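Local coordinates for protein aldehyde dehydrogenase (Burkholderia cenocepacia, PDB 4O6R) that probably oxidises aldehydes to carboxylic acids with NAD(P)+ as cofactor, and binds AMP in its nucleotide pocket, at residues I42-V54 and V209-H223. Numbering follows the deposited sequence.
With AMP (adenosine monophosphate), chain E.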
loop_
_atom_site.group_PDB
_atom_site.type_symbol
_atom_site.label_atom_id
_atom_site.label_comp_id
_atom_site.label_asym_id
_atom_site.label_seq_id
_atom_site.Cartn_x
_atom_site.Cartn_y
_atom_site.Cartn_z
ATOM N N ILE A 42 -31.047 -3.988 33.635
ATOM C CA ILE A 42 -30.896 -4.465 32.261
ATOM C C ILE A 42 -31.037 -5.984 32.213
ATOM O O ILE A 42 -30.801 -6.664 33.202
ATOM C CB ILE A 42 -29.517 -4.132 31.655
ATOM C CG1 ILE A 42 -28.387 -4.578 32.578
ATOM C CG2 ILE A 42 -29.427 -2.651 31.318
ATOM C CD1 ILE A 42 -27.114 -4.899 31.850
ATOM N N ALA A 43 -31.404 -6.511 31.058
ATOM C CA ALA A 43 -31.340 -7.939 30.849
ATOM C C ALA A 43 -29.884 -8.443 30.978
ATOM O O ALA A 43 -28.944 -7.783 30.523
ATOM C CB ALA A 43 -31.951 -8.293 29.509
ATOM N N ALA A 44 -29.705 -9.582 31.654
ATOM C CA ALA A 44 -28.375 -10.152 31.937
ATOM C C ALA A 44 -28.102 -11.390 31.078
ATOM O O ALA A 44 -28.587 -12.499 31.372
ATOM C CB ALA A 44 -28.274 -10.510 33.409
ATOM N N ALA A 45 -27.322 -11.214 30.021
ATOM C CA ALA A 45 -27.009 -12.324 29.118
ATOM C C ALA A 45 -26.165 -13.378 29.804
ATOM O O ALA A 45 -25.212 -13.057 30.530
ATOM C CB ALA A 45 -26.294 -11.812 27.872
ATOM N N THR A 46 -26.504 -14.636 29.546
ATOM C CA THR A 46 -25.683 -15.782 29.939
ATOM C C THR A 46 -25.332 -16.550 28.673
ATOM O O THR A 46 -25.606 -16.081 27.561
ATOM C CB THR A 46 -26.433 -16.691 30.922
ATOM O OG1 THR A 46 -27.602 -17.277 30.278
ATOM C CG2 THR A 46 -26.829 -15.908 32.124
ATOM N N ALA A 47 -24.729 -17.719 28.837
ATOM C CA ALA A 47 -24.225 -18.498 27.706
ATOM C C ALA A 47 -25.282 -18.783 26.647
ATOM O O ALA A 47 -25.020 -18.662 25.456
ATOM C CB ALA A 47 -23.629 -19.798 28.213
ATOM N N ALA A 48 -26.490 -19.129 27.075
ATOM C CA ALA A 48 -27.567 -19.412 26.121
ATOM C C ALA A 48 -27.882 -18.202 25.239
ATOM O O ALA A 48 -28.247 -18.354 24.072
ATOM C CB ALA A 48 -28.814 -19.875 26.858
ATOM N N ASP A 49 -27.733 -17.001 25.782
ATOM C CA ASP A 49 -28.009 -15.787 25.017
ATOM C C ASP A 49 -26.879 -15.491 24.055
ATOM O O ASP A 49 -27.103 -15.100 22.916
ATOM C CB ASP A 49 -28.184 -14.600 25.951
ATOM C CG ASP A 49 -29.354 -14.787 26.912
ATOM O OD1 ASP A 49 -30.522 -14.815 26.438
ATOM O OD2 ASP A 49 -29.086 -14.928 28.128
ATOM N N VAL A 50 -25.655 -15.693 24.516
ATOM C CA VAL A 50 -24.519 -15.623 23.611
ATOM C C VAL A 50 -24.696 -16.596 22.442
ATOM O O VAL A 50 -24.439 -16.240 21.288
ATOM C CB VAL A 50 -23.192 -15.888 24.338
ATOM C CG1 VAL A 50 -22.056 -15.997 23.341
ATOM C CG2 VAL A 50 -22.936 -14.771 25.330
ATOM N N ASP A 51 -25.162 -17.806 22.727
ATOM C CA ASP A 51 -25.448 -18.758 21.644
ATOM C C ASP A 51 -26.467 -18.232 20.627
ATOM O O ASP A 51 -26.251 -18.313 19.441
ATOM C CB ASP A 51 -25.897 -20.118 22.200
ATOM C CG ASP A 51 -24.771 -20.862 22.913
ATOM O OD1 ASP A 51 -23.617 -20.432 22.781
ATOM O OD2 ASP A 51 -25.039 -21.857 23.635
ATOM N N LEU A 52 -27.557 -17.647 21.115
ATOM C CA LEU A 52 -28.559 -17.059 20.244
ATOM C C LEU A 52 -27.963 -15.928 19.405
ATOM O O LEU A 52 -28.272 -15.808 18.231
ATOM C CB LEU A 52 -29.756 -16.544 21.057
ATOM C CG LEU A 52 -30.610 -17.631 21.703
ATOM C CD1 LEU A 52 -31.638 -17.000 22.620
ATOM C CD2 LEU A 52 -31.318 -18.487 20.665
ATOM N N ALA A 53 -27.110 -15.110 20.015
ATOM C CA ALA A 53 -26.483 -13.997 19.321
ATOM C C ALA A 53 -25.525 -14.459 18.243
ATOM O O ALA A 53 -25.526 -13.909 17.156
ATOM C CB ALA A 53 -25.774 -13.097 20.321
ATOM N N VAL A 54 -24.697 -15.460 18.558
ATOM C CA VAL A 54 -23.781 -15.999 17.575
ATOM C C VAL A 54 -24.564 -16.697 16.451
ATOM O O VAL A 54 -24.242 -16.530 15.289
ATOM C CB VAL A 54 -22.735 -16.940 18.202
ATOM C CG1 VAL A 54 -21.891 -17.623 17.131
ATOM C CG2 VAL A 54 -21.832 -16.181 19.172
ATOM N N VAL A 209 -24.969 -8.132 23.907
ATOM C CA VAL A 209 -25.286 -9.061 25.000
ATOM C C VAL A 209 -24.592 -8.658 26.314
ATOM O O VAL A 209 -23.654 -9.296 26.753
ATOM C CB VAL A 209 -24.975 -10.500 24.596
ATOM C CG1 VAL A 209 -25.984 -10.963 23.552
ATOM C CG2 VAL A 209 -23.578 -10.622 24.043
ATOM N N PRO A 210 -25.050 -7.553 26.933
ATOM C CA PRO A 210 -24.522 -7.182 28.231
ATOM C C PRO A 210 -24.791 -8.314 29.236
ATOM O O PRO A 210 -25.875 -8.914 29.229
ATOM C CB PRO A 210 -25.345 -5.956 28.635
ATOM C CG PRO A 210 -26.109 -5.534 27.425
ATOM C CD PRO A 210 -26.266 -6.794 26.600
ATOM N N GLY A 211 -23.820 -8.570 30.088
ATOM C CA GLY A 211 -23.897 -9.633 31.078
ATOM C C GLY A 211 -22.552 -9.701 31.763
ATOM O O GLY A 211 -21.636 -8.955 31.405
ATOM N N TYR A 212 -22.435 -10.570 32.758
ATOM C CA TYR A 212 -21.191 -10.703 33.470
ATOM C C TYR A 212 -20.089 -11.295 32.598
ATOM O O TYR A 212 -20.323 -12.059 31.656
ATOM C CB TYR A 212 -21.354 -11.570 34.711
ATOM C CG TYR A 212 -22.267 -10.981 35.759
ATOM C CD1 TYR A 212 -22.042 -9.696 36.295
ATOM C CD2 TYR A 212 -23.355 -11.708 36.228
ATOM C CE1 TYR A 212 -22.886 -9.171 37.267
ATOM C CE2 TYR A 212 -24.185 -11.182 37.200
ATOM C CZ TYR A 212 -23.946 -9.927 37.709
ATOM O OH TYR A 212 -24.819 -9.458 38.659
ATOM N N GLY A 213 -18.864 -10.959 32.962
ATOM C CA GLY A 213 -17.697 -11.506 32.297
ATOM C C GLY A 213 -17.647 -13.010 32.362
ATOM O O GLY A 213 -17.349 -13.683 31.363
ATOM N N HIS A 214 -17.976 -13.557 33.527
ATOM C CA HIS A 214 -17.808 -14.971 33.752
ATOM C C HIS A 214 -18.957 -15.795 33.216
ATOM O O HIS A 214 -18.891 -17.009 33.240
ATOM C CB HIS A 214 -17.616 -15.242 35.229
ATOM C CG HIS A 214 -18.804 -14.887 36.076
ATOM N ND1 HIS A 214 -18.951 -13.650 36.667
ATOM C CD2 HIS A 214 -19.881 -15.614 36.450
ATOM C CE1 HIS A 214 -20.077 -13.626 37.360
ATOM N NE2 HIS A 214 -20.663 -14.805 37.241
ATOM N N THR A 215 -20.027 -15.166 32.739
ATOM C CA THR A 215 -21.120 -15.902 32.090
ATOM C C THR A 215 -21.068 -15.630 30.567
ATOM O O THR A 215 -20.576 -16.464 29.799
ATOM C CB THR A 215 -22.499 -15.515 32.659
ATOM O OG1 THR A 215 -22.626 -14.088 32.729
ATOM C CG2 THR A 215 -22.698 -16.067 34.076
ATOM N N ALA A 216 -21.544 -14.456 30.144
ATOM C CA ALA A 216 -21.572 -14.094 28.720
ATOM C C ALA A 216 -20.187 -13.974 28.125
ATOM O O ALA A 216 -19.929 -14.495 27.056
ATOM C CB ALA A 216 -22.331 -12.789 28.496
ATOM N N GLY A 217 -19.294 -13.265 28.807
ATOM C CA GLY A 217 -17.957 -13.006 28.259
ATOM C C GLY A 217 -17.190 -14.290 28.013
ATOM O O GLY A 217 -16.591 -14.468 26.960
ATOM N N GLN A 218 -17.213 -15.189 28.984
ATOM C CA GLN A 218 -16.481 -16.461 28.883
ATOM C C GLN A 218 -17.055 -17.308 27.733
ATOM O O GLN A 218 -16.311 -17.917 26.972
ATOM C CB GLN A 218 -16.562 -17.228 30.202
ATOM C CG GLN A 218 -15.710 -18.465 30.287
ATOM C CD GLN A 218 -14.231 -18.153 30.365
ATOM O OE1 GLN A 218 -13.818 -17.133 30.943
ATOM N NE2 GLN A 218 -13.412 -19.032 29.777
ATOM N N ARG A 219 -18.373 -17.326 27.586
ATOM C CA ARG A 219 -18.958 -18.116 26.516
ATOM C C ARG A 219 -18.571 -17.535 25.147
ATOM O O ARG A 219 -18.231 -18.280 24.225
ATOM C CB ARG A 219 -20.483 -18.211 26.646
ATOM C CG ARG A 219 -21.163 -19.004 25.541
ATOM C CD ARG A 219 -20.569 -20.396 25.339
ATOM N NE ARG A 219 -21.271 -21.107 24.280
ATOM C CZ ARG A 219 -20.821 -22.182 23.654
ATOM N NH1 ARG A 219 -19.656 -22.723 23.973
ATOM N NH2 ARG A 219 -21.544 -22.721 22.682
ATOM N N LEU A 220 -18.654 -16.210 25.021
ATOM C CA LEU A 220 -18.270 -15.530 23.772
ATOM C C LEU A 220 -16.820 -15.899 23.360
ATOM O O LEU A 220 -16.562 -16.259 22.210
ATOM C CB LEU A 220 -18.417 -14.001 23.925
ATOM C CG LEU A 220 -18.259 -13.163 22.645
ATOM C CD1 LEU A 220 -19.127 -13.688 21.494
ATOM C CD2 LEU A 220 -18.629 -11.709 22.936
ATOM N N ALA A 221 -15.887 -15.813 24.303
ATOM C CA ALA A 221 -14.475 -16.147 24.039
ATOM C C ALA A 221 -14.288 -17.616 23.665
ATOM O O ALA A 221 -13.418 -17.926 22.855
ATOM C CB ALA A 221 -13.606 -15.783 25.232
ATOM N N GLU A 222 -15.083 -18.517 24.261
ATOM C CA GLU A 222 -14.987 -19.961 23.980
ATOM C C GLU A 222 -15.768 -20.415 22.768
ATOM O O GLU A 222 -15.599 -21.529 22.325
ATOM C CB GLU A 222 -15.494 -20.781 25.161
ATOM C CG GLU A 222 -14.614 -20.673 26.377
ATOM C CD GLU A 222 -15.199 -21.294 27.640
ATOM O OE1 GLU A 222 -16.363 -21.760 27.635
ATOM O OE2 GLU A 222 -14.489 -21.246 28.664
ATOM N N HIS A 223 -16.663 -19.587 22.242
ATOM C CA HIS A 223 -17.658 -20.077 21.287
ATOM C C HIS A 223 -17.003 -20.612 19.999
ATOM O O HIS A 223 -16.178 -19.920 19.396
ATOM C CB HIS A 223 -18.667 -18.981 20.945
ATOM C CG HIS A 223 -19.967 -19.514 20.423
ATOM N ND1 HIS A 223 -20.066 -20.172 19.219
ATOM C CD2 HIS A 223 -21.213 -19.526 20.963
ATOM C CE1 HIS A 223 -21.321 -20.547 19.022
ATOM N NE2 HIS A 223 -22.035 -20.169 20.070
HETATM P P AMP E . -11.786 -6.783 33.192
HETATM O O1P AMP E . -10.508 -6.596 32.448
HETATM O O2P AMP E . -11.912 -8.203 33.784
HETATM O O3P AMP E . -12.098 -5.612 34.141
HETATM O "O5'" AMP E . -13.044 -6.695 32.126
HETATM C "C5'" AMP E . -13.236 -5.884 30.935
HETATM C "C4'" AMP E . -14.424 -6.511 30.146
HETATM O "O4'" AMP E . -14.234 -7.939 30.096
HETATM C "C3'" AMP E . -15.835 -6.336 30.724
HETATM O "O3'" AMP E . -16.886 -6.127 29.728
HETATM C "C2'" AMP E . -16.024 -7.633 31.530
HETATM O "O2'" AMP E . -17.384 -8.008 31.848
HETATM C "C1'" AMP E . -15.307 -8.677 30.678
HETATM N N9 AMP E . -14.829 -9.904 31.404
HETATM C C8 AMP E . -14.574 -10.052 32.739
HETATM N N7 AMP E . -14.187 -11.338 33.023
HETATM C C5 AMP E . -14.172 -12.049 31.862
HETATM C C6 AMP E . -13.849 -13.438 31.415
HETATM N N6 AMP E . -13.454 -14.385 32.275
HETATM N N1 AMP E . -13.951 -13.771 30.115
HETATM C C2 AMP E . -14.350 -12.851 29.224
HETATM N N3 AMP E . -14.672 -11.580 29.551
HETATM C C4 AMP E . -14.606 -11.103 30.811
HETATM O O HOH W 1 -24.819 -12.532 33.132
HETATM O O HOH W 2 -24.471 -21.320 19.368
#
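Arg219 and Asp51 form a side-on salt bridge, both nitrogens on OD1: NE at 2.9 Å along its syn lone pair, NH2 at 3.1 Å on the syn side but out of the carboxylate plane. OD1 lies close to the guanidinium plane, while the carboxylate is turned 76° from it. With CG anti to the backbone N (chi1 179°), Arg219 lays CG against Ala47 CB, and the bend at chi2 then turns the chain toward Asp51. His223 has Arg219 NH2 over one ring face, offset toward the rim, and Val54 CG1 over the opposite face in a CH-pi contact, 3.8 Å from the centroid; its ND1 is tied to Gly225 N.

Val50 supplies the apolar centre. Its CG1 lies by Leu220, and CG2 presses on Ala216 CB at 3.8 Å. Ala45 and Ala53 close on Val209.

Between the loops, Ala45 N donates to Pro210 O (2.8 Å), and one water joins Ala45 O, Tyr212 N and the Thr215 hydroxyl OG1.

Residues 47-54, the start of helix 47-66, cross helix 213-222 at -40°, the axes of these segments 8.4 Å apart. The latter follows strand 206-208 in a strand-turn-helix unit consistent with a Rossmann-type nucleotide site; Gly213 and Gly217 border AMP, and Gln218 OE1 accepts from its N6. Helix 235-245 packs against Ala221, and strand 13-15 touches Ala45 and Pro210.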